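Local structure of GCN5-related N-acetyltransferase (Brucella melitensis biovar Abortus, 4J3G) at residues 141-146 with 179-184. The protein probably transfers an acetyl group from acetyl-coenzyme A to an amine, perhaps the N-terminal alanine of a ribosomal protein. Numbering follows the deposited sequence.
Sequences AGIEAG and LFMQKI. With EDO (1,2-ethanediol), chain G.
Ala141 O is met from several directions at once: Met181 N donates a nearly straight hydrogen bond to it in the carbonyl plane (2.9 Å, 169° at the hydrogen), Phe180 CA brings a C-H to 3.3 Å from Ala141 O, and the Phe180 ring turns its edge to the same oxygen, with CD1 3.6 Å from Ala141 O. The ring lies there because its CG stands beside the backbone N (chi1 -83°), and CD1 also comes near the CA of Gly142, which has no side chain on this face. Ala141 N returns a bond to Met181 O, and two residues along, Ile143 and Leu179 exchange a second such pair, with Leu179 N 2.8 Å from Ile143 O. Between these hydrogen-bonded pairs sits the non-hydrogen-bonded pair Gly142–Phe180, and Gly142 CA makes a C-H...O contact with Leu179 O at 3.4 Å. Antiparallel pairing of this kind joins strands 138-144 and 174-184 in the mixed sheet of the GNAT fold, after the chain has passed through helix 148-156 and strand 160-171. On the face shared by Ala141, Ile143, Leu179 and Met181, Ile143 reaches along its CG1 branch to put CD1 3.6 Å from Met181 SD, the two side chains running at a slant to each other. Helix 148-156 packs on this face, touching Ala141, Ile143 and Leu179, whereas Phe180, on the other face, packs against Arg95 of the second subunit.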
loop_
_atom_site.group_PDB
_atom_site.type_symbol
_atom_site.label_atom_id
_atom_site.label_comp_id
_atom_site.label_asym_id
_atom_site.label_seq_id
_atom_site.Cartn_x
_atom_site.Cartn_y
_atom_site.Cartn_z
ATOM N N ALA A 141 1.637 10.313 -2.681
ATOM C CA ALA A 141 2.802 10.533 -1.823
ATOM C C ALA A 141 2.419 10.041 -0.423
ATOM O O ALA A 141 1.370 10.377 0.075
ATOM C CB ALA A 141 3.188 11.992 -1.797
ATOM N N GLY A 142 3.308 9.229 0.164
ATOM C CA GLY A 142 3.231 8.865 1.565
ATOM C C GLY A 142 4.324 9.579 2.287
ATOM O O GLY A 142 5.516 9.368 2.002
ATOM N N ILE A 143 3.946 10.454 3.218
ATOM C CA ILE A 143 4.858 11.362 3.859
ATOM C C ILE A 143 4.715 11.221 5.360
ATOM O O ILE A 143 3.613 11.138 5.898
ATOM C CB ILE A 143 4.530 12.813 3.464
ATOM C CG1 ILE A 143 4.515 12.934 1.925
ATOM C CG2 ILE A 143 5.501 13.772 4.116
ATOM C CD1 ILE A 143 3.969 14.271 1.398
ATOM N N GLU A 144 5.852 11.200 6.033
ATOM C CA GLU A 144 5.832 11.157 7.477
ATOM C C GLU A 144 5.090 12.409 7.943
ATOM O O GLU A 144 5.388 13.516 7.490
ATOM C CB GLU A 144 7.254 11.114 7.995
ATOM C CG GLU A 144 7.342 10.906 9.477
ATOM C CD GLU A 144 7.347 12.192 10.242
ATOM O OE1 GLU A 144 8.117 13.116 9.864
ATOM O OE2 GLU A 144 6.591 12.285 11.207
ATOM N N ALA A 145 4.102 12.238 8.801
ATOM C CA ALA A 145 3.098 13.284 9.009
ATOM C C ALA A 145 3.664 14.585 9.567
ATOM O O ALA A 145 3.026 15.649 9.392
ATOM C CB ALA A 145 1.959 12.790 9.874
ATOM N N GLY A 146 4.795 14.490 10.283
ATOM C CA GLY A 146 5.432 15.629 10.898
ATOM C C GLY A 146 6.256 16.457 9.942
ATOM O O GLY A 146 6.740 17.561 10.308
ATOM N N LEU A 179 1.031 10.229 6.313
ATOM C CA LEU A 179 0.051 11.066 5.647
ATOM C C LEU A 179 0.087 10.736 4.169
ATOM O O LEU A 179 1.186 10.635 3.565
ATOM C CB LEU A 179 0.388 12.548 5.822
ATOM C CG LEU A 179 -0.400 13.450 4.865
ATOM C CD1 LEU A 179 -1.853 13.632 5.212
ATOM C CD2 LEU A 179 0.234 14.800 4.818
ATOM N N PHE A 180 -1.084 10.444 3.600
ATOM C CA PHE A 180 -1.192 10.276 2.178
ATOM C C PHE A 180 -1.668 11.597 1.534
ATOM O O PHE A 180 -2.595 12.258 2.040
ATOM C CB PHE A 180 -2.173 9.144 1.825
ATOM C CG PHE A 180 -1.593 7.749 1.876
ATOM C CD1 PHE A 180 -0.456 7.421 1.192
ATOM C CD2 PHE A 180 -2.264 6.734 2.556
ATOM C CE1 PHE A 180 0.049 6.122 1.196
ATOM C CE2 PHE A 180 -1.756 5.441 2.575
ATOM C CZ PHE A 180 -0.600 5.141 1.882
ATOM N N MET A 181 -1.020 11.964 0.423
ATOM C CA MET A 181 -1.460 13.011 -0.475
ATOM C C MET A 181 -1.566 12.452 -1.840
ATOM O O MET A 181 -0.904 11.455 -2.166
ATOM C CB MET A 181 -0.455 14.201 -0.537
ATOM C CG MET A 181 -0.145 14.764 0.831
ATOM S SD MET A 181 0.944 16.182 0.826
ATOM C CE MET A 181 -0.219 17.444 0.374
ATOM N N GLN A 182 -2.355 13.116 -2.671
ATOM C CA GLN A 182 -2.587 12.607 -4.029
ATOM C C GLN A 182 -2.701 13.765 -4.979
ATOM O O GLN A 182 -3.119 14.912 -4.601
ATOM C CB GLN A 182 -3.864 11.732 -4.136
ATOM C CG GLN A 182 -5.165 12.490 -4.039
ATOM C CD GLN A 182 -6.382 11.615 -4.296
ATOM O OE1 GLN A 182 -7.215 11.496 -3.453
ATOM N NE2 GLN A 182 -6.447 10.992 -5.461
ATOM N N LYS A 183 -2.388 13.449 -6.228
ATOM C CA LYS A 183 -2.575 14.371 -7.361
ATOM C C LYS A 183 -3.230 13.576 -8.518
ATOM O O LYS A 183 -2.705 12.569 -8.947
ATOM C CB LYS A 183 -1.242 14.963 -7.819
ATOM C CG LYS A 183 -1.396 16.083 -8.841
ATOM C CD LYS A 183 -0.071 16.632 -9.370
ATOM C CE LYS A 183 -0.283 17.580 -10.564
ATOM N NZ LYS A 183 -1.064 18.793 -10.206
ATOM N N ILE A 184 -4.362 14.046 -9.018
ATOM C CA ILE A 184 -5.048 13.358 -10.143
ATOM C C ILE A 184 -4.599 14.042 -11.422
ATOM O O ILE A 184 -4.672 15.269 -11.552
ATOM C CB ILE A 184 -6.612 13.378 -10.032
ATOM C CG1 ILE A 184 -7.077 12.600 -8.794
ATOM C CG2 ILE A 184 -7.268 12.751 -11.270
ATOM C CD1 ILE A 184 -8.554 12.724 -8.493
HETATM C C1 EDO G . 7.901 7.887 4.575
HETATM O O1 EDO G . 8.249 8.755 3.478
HETATM C C2 EDO G . 6.967 6.788 4.105
HETATM O O2 EDO G . 7.778 5.748 3.613
#